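Long-range contacts in putative oxidoreductase molybdopterin-binding subunit (Sulfolobus tokodaii, PDB 4ZOH), which probably serves as the molybdenum-carrying subunit of an oxidoreductase of the xanthine dehydrogenase and aldehyde oxidase family, binding a pterin cytosine dinucleotide cofactor: residues A[446-450]-A[486-491]; A[436-442]-A[475-481]; A[492-497]-A[555-559]. All blocks are in the same frame, centred on the assembly; numbering follows the deposited sequence.

Contact 1: A[446-450]-A[486-491]. With MCN (pterin cytosine dinucleotide), chain D.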
loop_
_atom_site.group_PDB
_atom_site.type_symbol
_atom_site.label_atom_id
_atom_site.label_comp_id
_atom_site.label_asym_id
_atom_site.label_seq_id
_atom_site.Cartn_x
_atom_site.Cartn_y
_atom_site.Cartn_z
ATOM N N ASP A 446 11.841 -22.366 -0.395
ATOM C CA ASP A 446 11.789 -23.017 0.927
ATOM C C ASP A 446 10.411 -23.092 1.486
ATOM O O ASP A 446 10.142 -23.977 2.318
ATOM C CB ASP A 446 12.687 -22.317 1.977
ATOM C CG ASP A 446 14.084 -22.260 1.527
ATOM O OD1 ASP A 446 14.795 -23.250 1.715
ATOM O OD2 ASP A 446 14.455 -21.308 0.857
ATOM N N ALA A 447 9.541 -22.172 1.078
ATOM C CA ALA A 447 8.196 -22.155 1.651
ATOM C C ALA A 447 7.462 -23.488 1.257
ATOM O O ALA A 447 6.725 -24.055 2.062
ATOM C CB ALA A 447 7.408 -20.919 1.210
ATOM N N THR A 448 7.643 -23.943 0.019
ATOM C CA THR A 448 7.067 -25.246 -0.418
ATOM C C THR A 448 7.658 -26.354 0.464
ATOM O O THR A 448 6.922 -27.166 0.983
ATOM C CB THR A 448 7.395 -25.529 -1.888
ATOM O OG1 THR A 448 6.642 -24.627 -2.689
ATOM C CG2 THR A 448 7.005 -26.946 -2.252
ATOM N N ALA A 449 8.972 -26.344 0.671
ATOM C CA ALA A 449 9.594 -27.333 1.543
ATOM C C ALA A 449 9.045 -27.245 2.954
ATOM O O ALA A 449 8.778 -28.300 3.631
ATOM C CB ALA A 449 11.118 -27.242 1.457
ATOM N N PHE A 450 8.709 -26.016 3.380
ATOM C CA PHE A 450 8.206 -25.867 4.746
ATOM C C PHE A 450 6.811 -26.455 4.856
ATOM O O PHE A 450 6.415 -27.051 5.883
ATOM C CB PHE A 450 8.289 -24.397 5.238
ATOM C CG PHE A 450 9.695 -23.901 5.400
ATOM C CD1 PHE A 450 10.766 -24.797 5.655
ATOM C CD2 PHE A 450 9.979 -22.558 5.331
ATOM C CE1 PHE A 450 12.089 -24.335 5.808
ATOM C CE2 PHE A 450 11.294 -22.086 5.520
ATOM C CZ PHE A 450 12.337 -22.967 5.749
ATOM N N THR A 486 18.568 -22.419 4.884
ATOM C CA THR A 486 17.125 -22.223 5.108
ATOM C C THR A 486 16.328 -23.505 5.270
ATOM O O THR A 486 15.566 -23.646 6.267
ATOM C CB THR A 486 16.513 -21.367 4.020
ATOM O OG1 THR A 486 17.236 -20.139 3.960
ATOM C CG2 THR A 486 15.088 -21.118 4.301
ATOM N N VAL A 487 16.492 -24.461 4.351
ATOM C CA VAL A 487 15.652 -25.667 4.525
ATOM C C VAL A 487 16.119 -26.457 5.786
ATOM O O VAL A 487 15.318 -27.056 6.505
ATOM C CB VAL A 487 15.563 -26.561 3.246
ATOM C CG1 VAL A 487 16.821 -27.413 3.099
ATOM C CG2 VAL A 487 14.283 -27.435 3.328
ATOM N N THR A 488 17.411 -26.400 6.077
ATOM C CA THR A 488 17.950 -27.188 7.192
ATOM C C THR A 488 17.630 -26.572 8.556
ATOM O O THR A 488 17.010 -27.219 9.405
ATOM C CB THR A 488 19.459 -27.349 6.995
ATOM O OG1 THR A 488 19.642 -27.961 5.745
ATOM C CG2 THR A 488 20.096 -28.299 8.059
ATOM N N ILE A 489 18.132 -25.349 8.785
ATOM C CA ILE A 489 17.911 -24.667 10.080
ATOM C C ILE A 489 16.478 -24.129 10.210
ATOM O O ILE A 489 15.760 -24.307 11.262
ATOM C CB ILE A 489 18.938 -23.528 10.271
ATOM C CG1 ILE A 489 20.384 -24.027 10.060
ATOM C CG2 ILE A 489 18.791 -22.958 11.683
ATOM C CD1 ILE A 489 20.770 -25.331 10.797
ATOM N N GLY A 490 16.023 -23.450 9.151
ATOM C CA GLY A 490 14.664 -22.943 9.172
ATOM C C GLY A 490 13.686 -24.120 9.146
ATOM O O GLY A 490 12.632 -24.075 9.782
ATOM N N GLY A 491 14.012 -25.194 8.422
ATOM C CA GLY A 491 13.051 -26.354 8.384
ATOM C C GLY A 491 13.013 -27.084 9.731
ATOM O O GLY A 491 11.947 -27.571 10.187
HETATM N N1 MCN D . 16.696 -28.438 -0.704
HETATM C C2 MCN D . 16.161 -29.692 -0.456
HETATM N N3 MCN D . 16.873 -30.653 0.211
HETATM C C4 MCN D . 18.163 -30.346 0.628
HETATM C C5 MCN D . 18.716 -29.090 0.383
HETATM C C6 MCN D . 17.968 -28.109 -0.270
HETATM O O2 MCN D . 15.021 -30.013 -0.806
HETATM N N4 MCN D . 18.833 -31.281 1.268
HETATM C "C1'" MCN D . 15.849 -27.468 -1.402
HETATM C C2D MCN D . 15.089 -26.624 -0.376
HETATM O "O2'" MCN D . 13.823 -27.132 -0.082
HETATM C "C3'" MCN D . 14.884 -25.326 -1.112
HETATM C C4D MCN D . 16.235 -25.162 -1.674
HETATM O O4D MCN D . 16.631 -26.534 -2.109
HETATM O "O3'" MCN D . 13.948 -25.408 -2.130
HETATM C "C5'" MCN D . 16.831 -24.643 -0.380
HETATM O "O5'" MCN D . 18.140 -24.650 -0.411
HETATM P PA MCN D . 19.058 -24.429 0.911
HETATM O O1A MCN D . 18.460 -24.548 2.224
HETATM O O2A MCN D . 20.203 -25.307 0.487
HETATM O O3A MCN D . 19.536 -22.863 0.507
HETATM P PB MCN D . 18.649 -21.578 0.918
HETATM O O1B MCN D . 19.085 -21.154 2.312
HETATM O O2B MCN D . 17.201 -21.711 0.734
HETATM O O3B MCN D . 19.148 -20.608 -0.154
HETATM C C10 MCN D . 20.300 -19.737 0.015
HETATM C "C9'" MCN D . 21.225 -19.842 -1.173
HETATM C "C8'" MCN D . 22.236 -18.822 -1.190
HETATM S "S8'" MCN D . 23.288 -18.603 0.201
HETATM C "C7'" MCN D . 22.506 -18.080 -2.300
HETATM S "S7'" MCN D . 23.851 -16.912 -2.390
HETATM C "C6'" MCN D . 21.804 -18.279 -3.552
HETATM C C7 MCN D . 21.094 -19.674 -3.560
HETATM O "O9'" MCN D . 20.401 -19.786 -2.334
HETATM N "N5'" MCN D . 20.897 -17.183 -3.888
HETATM C C4A MCN D . 19.726 -17.353 -4.653
HETATM N "N8'" MCN D . 20.111 -19.745 -4.684
HETATM C C4B MCN D . 19.369 -18.668 -5.070
HETATM N "N1'" MCN D . 18.302 -18.904 -5.837
HETATM C "C2'" MCN D . 17.518 -17.887 -6.185
HETATM N "N2'" MCN D . 16.462 -18.155 -6.924
HETATM N "N3'" MCN D . 17.797 -16.529 -5.816
HETATM C "C4'" MCN D . 18.944 -16.237 -5.043
HETATM O "O4'" MCN D . 19.209 -15.041 -4.725
#
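The diphosphate site of the pterin cytosine dinucleotide pocket lies where two helices begin, one at Asp-446 and one at Thr-486, and it illustrates how the N-terminus of one helix, 486-512, holds a diphosphate while the start of the other borders it. The axes of 446-450 and 486-491 pass 10.0 Å apart at 47°, with both first turns facing the cofactor. Thr-486 grips one phosphate oxygen twice: its N donates to MCN O1B at 2.9 Å, and its OG1, placed beside that same N by a chi1 of -56°, donates to MCN O1B at 2.7 Å. Val-487 N serves the other phosphate with a nearly straight bond (169°) to MCN O1A of 2.9 Å. The start of helix 486-512 would probably add a favourable field for this negative charge. From the other helix, Asp-446 OD2 comes within 2.8 Å of MCN O2B. Beyond the phosphates, Ala-449 CB touches Val-487 CG2 at 3.7 Å, and both methyls border the ribose hydroxyl O2'. Behind the cofactor, the ring of Phe-450 enters helix 486-491 as a knob among Thr-486, Val-487, Gly-490 and Gly-491. A beta carbon on Gly-490 would crowd Phe-450 CZ and collide with Thr-486 O, so the bare backbone lets the ring in. At the ring's edge, in its plane, Phe-450 CZ meets Thr-486 O at 3.3 Å.

Contact 2: A[436-442]-A[475-481]. With MCN (pterin cytosine dinucleotide), chain D.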
loop_
_atom_site.group_PDB
_atom_site.type_symbol
_atom_site.label_atom_id
_atom_site.label_comp_id
_atom_site.label_asym_id
_atom_site.label_seq_id
_atom_site.Cartn_x
_atom_site.Cartn_y
_atom_site.Cartn_z
ATOM N N VAL A 436 4.656 -19.475 9.818
ATOM C CA VAL A 436 5.547 -18.339 9.498
ATOM C C VAL A 436 6.981 -18.780 9.742
ATOM O O VAL A 436 7.283 -19.489 10.744
ATOM C CB VAL A 436 5.186 -17.049 10.299
ATOM C CG1 VAL A 436 5.988 -15.855 9.776
ATOM C CG2 VAL A 436 3.683 -16.762 10.300
ATOM N N THR A 437 7.868 -18.473 8.789
ATOM C CA THR A 437 9.310 -18.768 8.989
ATOM C C THR A 437 10.075 -17.473 9.283
ATOM O O THR A 437 9.695 -16.447 8.737
ATOM C CB THR A 437 9.902 -19.476 7.777
ATOM O OG1 THR A 437 11.282 -19.656 7.999
ATOM C CG2 THR A 437 9.719 -18.705 6.394
ATOM N N GLY A 438 11.129 -17.518 10.125
ATOM C CA GLY A 438 11.987 -16.351 10.358
ATOM C C GLY A 438 13.068 -16.225 9.284
ATOM O O GLY A 438 13.775 -15.180 9.198
ATOM N N THR A 439 13.162 -17.235 8.408
ATOM C CA THR A 439 14.058 -17.068 7.217
ATOM C C THR A 439 13.446 -16.052 6.206
ATOM O O THR A 439 12.373 -15.466 6.458
ATOM C CB THR A 439 14.343 -18.410 6.541
ATOM O OG1 THR A 439 13.120 -18.977 6.051
ATOM C CG2 THR A 439 14.987 -19.362 7.599
ATOM N N GLY A 440 14.144 -15.776 5.126
ATOM C CA GLY A 440 13.672 -14.791 4.192
ATOM C C GLY A 440 13.886 -15.271 2.732
ATOM O O GLY A 440 14.725 -14.714 2.016
ATOM N N PRO A 441 13.161 -16.332 2.278
ATOM C CA PRO A 441 13.391 -16.823 0.878
ATOM C C PRO A 441 13.176 -15.727 -0.133
ATOM O O PRO A 441 12.330 -14.859 0.063
ATOM C CB PRO A 441 12.295 -17.896 0.697
ATOM C CG PRO A 441 11.861 -18.260 2.100
ATOM C CD PRO A 441 12.161 -17.119 3.020
ATOM N N HIS A 442 13.946 -15.789 -1.188
ATOM C CA HIS A 442 13.974 -14.831 -2.286
ATOM C C HIS A 442 14.265 -15.559 -3.605
ATOM O O HIS A 442 15.096 -15.103 -4.460
ATOM C CB HIS A 442 14.975 -13.670 -2.058
ATOM C CG HIS A 442 16.290 -14.103 -1.499
ATOM N ND1 HIS A 442 16.475 -14.374 -0.149
ATOM C CD2 HIS A 442 17.494 -14.322 -2.101
ATOM C CE1 HIS A 442 17.745 -14.680 0.066
ATOM N NE2 HIS A 442 18.385 -14.682 -1.098
ATOM N N ILE A 475 6.094 -12.519 13.056
ATOM C CA ILE A 475 6.875 -13.543 13.766
ATOM C C ILE A 475 7.832 -12.869 14.761
ATOM O O ILE A 475 8.312 -11.721 14.519
ATOM C CB ILE A 475 7.602 -14.511 12.788
ATOM C CG1 ILE A 475 8.123 -15.801 13.513
ATOM C CG2 ILE A 475 8.641 -13.812 11.930
ATOM C CD1 ILE A 475 8.706 -16.867 12.597
ATOM N N GLU A 476 8.102 -13.567 15.859
ATOM C CA GLU A 476 8.976 -13.037 16.914
ATOM C C GLU A 476 10.294 -12.485 16.349
ATOM O O GLU A 476 10.675 -11.387 16.690
ATOM C CB GLU A 476 9.242 -14.067 18.017
ATOM C CG GLU A 476 10.077 -13.508 19.157
ATOM C CD GLU A 476 10.361 -14.484 20.321
ATOM O OE1 GLU A 476 10.178 -15.715 20.161
ATOM O OE2 GLU A 476 10.666 -13.982 21.447
ATOM N N ASP A 477 10.979 -13.214 15.465
ATOM C CA ASP A 477 12.286 -12.810 15.009
ATOM C C ASP A 477 12.762 -13.800 13.950
ATOM O O ASP A 477 12.022 -14.686 13.528
ATOM C CB ASP A 477 13.326 -12.731 16.187
ATOM C CG ASP A 477 14.296 -11.565 16.034
ATOM O OD1 ASP A 477 14.516 -10.787 16.976
ATOM O OD2 ASP A 477 14.868 -11.399 14.960
ATOM N N GLY A 478 13.980 -13.613 13.490
ATOM C CA GLY A 478 14.538 -14.540 12.519
ATOM C C GLY A 478 15.973 -14.205 12.275
ATOM O O GLY A 478 16.463 -13.108 12.637
ATOM N N ILE A 479 16.647 -15.148 11.621
ATOM C CA ILE A 479 17.969 -14.871 11.155
ATOM C C ILE A 479 17.995 -14.464 9.690
ATOM O O ILE A 479 18.337 -13.308 9.392
ATOM C CB ILE A 479 19.010 -15.984 11.574
ATOM C CG1 ILE A 479 19.188 -15.936 13.109
ATOM C CG2 ILE A 479 20.339 -15.821 10.793
ATOM C CD1 ILE A 479 20.011 -14.719 13.615
ATOM N N GLY A 480 17.720 -15.408 8.775
ATOM C CA GLY A 480 17.684 -15.045 7.350
ATOM C C GLY A 480 18.017 -16.194 6.394
ATOM O O GLY A 480 18.168 -17.316 6.836
ATOM N N THR A 481 18.072 -15.889 5.083
ATOM C CA THR A 481 18.356 -16.841 4.020
ATOM C C THR A 481 19.668 -16.440 3.403
ATOM O O THR A 481 19.796 -15.401 2.801
ATOM C CB THR A 481 17.191 -16.905 2.971
ATOM O OG1 THR A 481 16.052 -17.527 3.592
ATOM C CG2 THR A 481 17.585 -17.657 1.681
HETATM N N1 MCN D . 16.696 -28.438 -0.704
HETATM C C2 MCN D . 16.161 -29.692 -0.456
HETATM N N3 MCN D . 16.873 -30.653 0.211
HETATM C C4 MCN D . 18.163 -30.346 0.628
HETATM C C5 MCN D . 18.716 -29.090 0.383
HETATM C C6 MCN D . 17.968 -28.109 -0.270
HETATM O O2 MCN D . 15.021 -30.013 -0.806
HETATM N N4 MCN D . 18.833 -31.281 1.268
HETATM C "C1'" MCN D . 15.849 -27.468 -1.402
HETATM C C2D MCN D . 15.089 -26.624 -0.376
HETATM O "O2'" MCN D . 13.823 -27.132 -0.082
HETATM C "C3'" MCN D . 14.884 -25.326 -1.112
HETATM C C4D MCN D . 16.235 -25.162 -1.674
HETATM O O4D MCN D . 16.631 -26.534 -2.109
HETATM O "O3'" MCN D . 13.948 -25.408 -2.130
HETATM C "C5'" MCN D . 16.831 -24.643 -0.380
HETATM O "O5'" MCN D . 18.140 -24.650 -0.411
HETATM P PA MCN D . 19.058 -24.429 0.911
HETATM O O1A MCN D . 18.460 -24.548 2.224
HETATM O O2A MCN D . 20.203 -25.307 0.487
HETATM O O3A MCN D . 19.536 -22.863 0.507
HETATM P PB MCN D . 18.649 -21.578 0.918
HETATM O O1B MCN D . 19.085 -21.154 2.312
HETATM O O2B MCN D . 17.201 -21.711 0.734
HETATM O O3B MCN D . 19.148 -20.608 -0.154
HETATM C C10 MCN D . 20.300 -19.737 0.015
HETATM C "C9'" MCN D . 21.225 -19.842 -1.173
HETATM C "C8'" MCN D . 22.236 -18.822 -1.190
HETATM S "S8'" MCN D . 23.288 -18.603 0.201
HETATM C "C7'" MCN D . 22.506 -18.080 -2.300
HETATM S "S7'" MCN D . 23.851 -16.912 -2.390
HETATM C "C6'" MCN D . 21.804 -18.279 -3.552
HETATM C C7 MCN D . 21.094 -19.674 -3.560
HETATM O "O9'" MCN D . 20.401 -19.786 -2.334
HETATM N "N5'" MCN D . 20.897 -17.183 -3.888
HETATM C C4A MCN D . 19.726 -17.353 -4.653
HETATM N "N8'" MCN D . 20.111 -19.745 -4.684
HETATM C C4B MCN D . 19.369 -18.668 -5.070
HETATM N "N1'" MCN D . 18.302 -18.904 -5.837
HETATM C "C2'" MCN D . 17.518 -17.887 -6.185
HETATM N "N2'" MCN D . 16.462 -18.155 -6.924
HETATM N "N3'" MCN D . 17.797 -16.529 -5.816
HETATM C "C4'" MCN D . 18.944 -16.237 -5.043
HETATM O "O4'" MCN D . 19.209 -15.041 -4.725
#
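Two glycine-rich loops of the cofactor pocket run side by side here: 436-442 leaves strand 433-437, and the loop 475-481 leads toward helix 486-512, with Gly-440 and Thr-481 joined where they near the pterin. Gly-440 N donates to Thr-481 OG1 at 3.0 Å with an angle of 144°, and that hydroxyl has a second partner in Thr-486. Thr-481 keeps OG1 beside its backbone N (chi1 -70°), which turns the methyl to the other side, to 3.4 Å from His-442 CE1 and on toward the C10 carbon of the cofactor. The imidazole is fixed in rotation by its own loop: His-442 ND1 donates to Gly-440 O at 2.8 Å, nearly straight at 163° and within the ring plane. Its CD2 edge then faces the pterin, His-442 CD2 lying 3.2 Å from MCN O4'. Further back, at Gly-438 and Gly-478, backbone meets backbone, Gly-478 CA making a CA-H...O contact with Gly-438 O at 3.5 Å; a beta carbon on either glycine would collide with the opposite loop. Beyond them Ile-475 CD1 rests 3.5 Å from Gly-438 N, while Val-436 CG1 meets Ile-475 CB at 3.7 Å. Strand 420-427 borders both loops through Val-422 and Glu-421, helix 188-199 supplies Arg-193 to Asp-477 as a salt bridge, and helix 446-458 lays Phe-450 against Thr-437 and Thr-439.

Contact 3: A[492-497]-A[555-559]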
loop_
_atom_site.group_PDB
_atom_site.type_symbol
_atom_site.label_atom_id
_atom_site.label_comp_id
_atom_site.label_asym_id
_atom_site.label_seq_id
_atom_site.Cartn_x
_atom_site.Cartn_y
_atom_site.Cartn_z
ATOM N N SER A 492 14.163 -27.134 10.406
ATOM C CA SER A 492 14.140 -27.754 11.747
ATOM C C SER A 492 13.284 -26.941 12.697
ATOM O O SER A 492 12.479 -27.530 13.480
ATOM C CB SER A 492 15.559 -27.930 12.262
ATOM O OG SER A 492 16.244 -28.872 11.444
ATOM N N ALA A 493 13.375 -25.591 12.597
ATOM C CA ALA A 493 12.442 -24.778 13.426
ATOM C C ALA A 493 10.951 -25.096 13.060
ATOM O O ALA A 493 10.059 -25.201 13.938
ATOM C CB ALA A 493 12.788 -23.270 13.337
ATOM N N VAL A 494 10.687 -25.266 11.760
ATOM C CA VAL A 494 9.316 -25.616 11.281
ATOM C C VAL A 494 8.850 -26.983 11.891
ATOM O O VAL A 494 7.721 -27.145 12.372
ATOM C CB VAL A 494 9.267 -25.559 9.714
ATOM C CG1 VAL A 494 8.055 -26.319 9.121
ATOM C CG2 VAL A 494 9.306 -24.093 9.188
ATOM N N LEU A 495 9.768 -27.944 11.919
ATOM C CA LEU A 495 9.489 -29.277 12.438
ATOM C C LEU A 495 9.145 -29.205 13.949
ATOM O O LEU A 495 8.109 -29.738 14.388
ATOM C CB LEU A 495 10.737 -30.113 12.130
ATOM C CG LEU A 495 10.790 -31.576 11.812
ATOM C CD1 LEU A 495 9.562 -32.106 11.127
ATOM C CD2 LEU A 495 12.032 -31.785 10.950
ATOM N N LEU A 496 9.960 -28.492 14.736
ATOM C CA LEU A 496 9.661 -28.258 16.153
ATOM C C LEU A 496 8.302 -27.589 16.412
ATOM O O LEU A 496 7.527 -28.024 17.299
ATOM C CB LEU A 496 10.779 -27.424 16.810
ATOM C CG LEU A 496 12.192 -28.044 16.922
ATOM C CD1 LEU A 496 13.151 -27.032 17.529
ATOM C CD2 LEU A 496 12.139 -29.336 17.782
ATOM N N ALA A 497 7.963 -26.561 15.611
ATOM C CA ALA A 497 6.745 -25.813 15.925
ATOM C C ALA A 497 5.577 -26.658 15.581
ATOM O O ALA A 497 4.580 -26.660 16.306
ATOM C CB ALA A 497 6.684 -24.511 15.152
ATOM N N THR A 555 5.432 -20.855 18.885
ATOM C CA THR A 555 6.662 -20.387 18.268
ATOM C C THR A 555 7.797 -21.244 18.768
ATOM O O THR A 555 7.922 -21.476 19.966
ATOM C CB THR A 555 6.909 -18.875 18.594
ATOM O OG1 THR A 555 5.861 -18.098 17.990
ATOM C CG2 THR A 555 8.230 -18.391 18.049
ATOM N N ALA A 556 8.628 -21.730 17.866
ATOM C CA ALA A 556 9.765 -22.566 18.258
ATOM C C ALA A 556 11.014 -21.861 17.791
ATOM O O ALA A 556 11.023 -21.212 16.779
ATOM C CB ALA A 556 9.672 -23.938 17.622
ATOM N N ILE A 557 12.077 -21.971 18.549
ATOM C CA ILE A 557 13.317 -21.382 18.118
ATOM C C ILE A 557 14.180 -22.620 18.131
ATOM O O ILE A 557 14.242 -23.326 19.167
ATOM C CB ILE A 557 13.843 -20.309 19.101
ATOM C CG1 ILE A 557 12.926 -19.069 19.144
ATOM C CG2 ILE A 557 15.299 -19.957 18.784
ATOM C CD1 ILE A 557 13.242 -18.068 20.278
ATOM N N TYR A 558 14.816 -22.885 16.999
ATOM C CA TYR A 558 15.790 -23.955 16.887
ATOM C C TYR A 558 17.193 -23.361 17.015
ATOM O O TYR A 558 17.685 -22.713 16.107
ATOM C CB TYR A 558 15.587 -24.733 15.543
ATOM C CG TYR A 558 16.598 -25.852 15.327
ATOM C CD1 TYR A 558 16.577 -27.028 16.143
ATOM C CD2 TYR A 558 17.577 -25.749 14.336
ATOM C CE1 TYR A 558 17.511 -28.059 15.948
ATOM C CE2 TYR A 558 18.526 -26.776 14.161
ATOM C CZ TYR A 558 18.470 -27.921 14.970
ATOM O OH TYR A 558 19.360 -28.912 14.792
ATOM N N ASN A 559 17.795 -23.512 18.190
ATOM C CA ASN A 559 19.161 -23.021 18.444
ATOM C C ASN A 559 20.125 -24.003 17.766
ATOM O O ASN A 559 19.907 -25.174 17.792
ATOM C CB ASN A 559 19.433 -22.840 19.954
ATOM C CG ASN A 559 18.991 -24.056 20.776
ATOM O OD1 ASN A 559 17.877 -24.581 20.596
ATOM N ND2 ASN A 559 19.857 -24.513 21.699
#
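With chi1 at 178°, Tyr-558 extends its ring opposite its own backbone N and presents one face to Ser-492, whose OG turns back beside its backbone N and leaves CB to meet the ring. Ser-492 CB stands 3.6 Å from the centroid of the Tyr-558 ring and only 12° off its normal, a CH-pi contact over the centre of the face; the hydroxyl itself is spent on Thr-488 O. Leu-496 approaches differently, its CD1 reaching the ring edge 3.7 Å from Tyr-558 CD1, the two side chains crossing at about a right angle. A leucine in place of Tyr-558 would probably leave Ser-492 CB without an aromatic face to rest on and His-663 ND1 without the hydroxyl it now bonds. Alanines line the rest of the interface: Ala-556 CB meets Leu-496 CB at 3.7 Å and Ala-497 CB at 3.9 Å. No hydrogen bond links the segments, whose axes come within 7.2 Å at 140°. Such apolar packing is characteristic of a helix packed on one face of a beta-sheet, here joining helix 486-512 to strand 553-559, an outermost strand, within this chain, of the mixed sheet, next to 420-427.

Overall arrangement
Helix 486-512 is shared by contacts 1 and 3: its first turn meets the cofactor in contact 1, and the next turns pack on the sheet in contact 3, with centres 11 Å apart. Contact 2 lies 10 Å from contact 1, centre to centre, and both touch the pterin cytosine dinucleotide. They are coupled by the probable hydrogen bond between Thr-486 OG1 and Thr-481 OG1, 2.9 Å, which probably helps to position that phosphate-binding side chain of Thr-486. The side chains of His-442 and Thr-486 lie about 7 and 9 Å from the molybdenum atom. Contacts 2 and 3 reach the same sheet, and both border the second subunit.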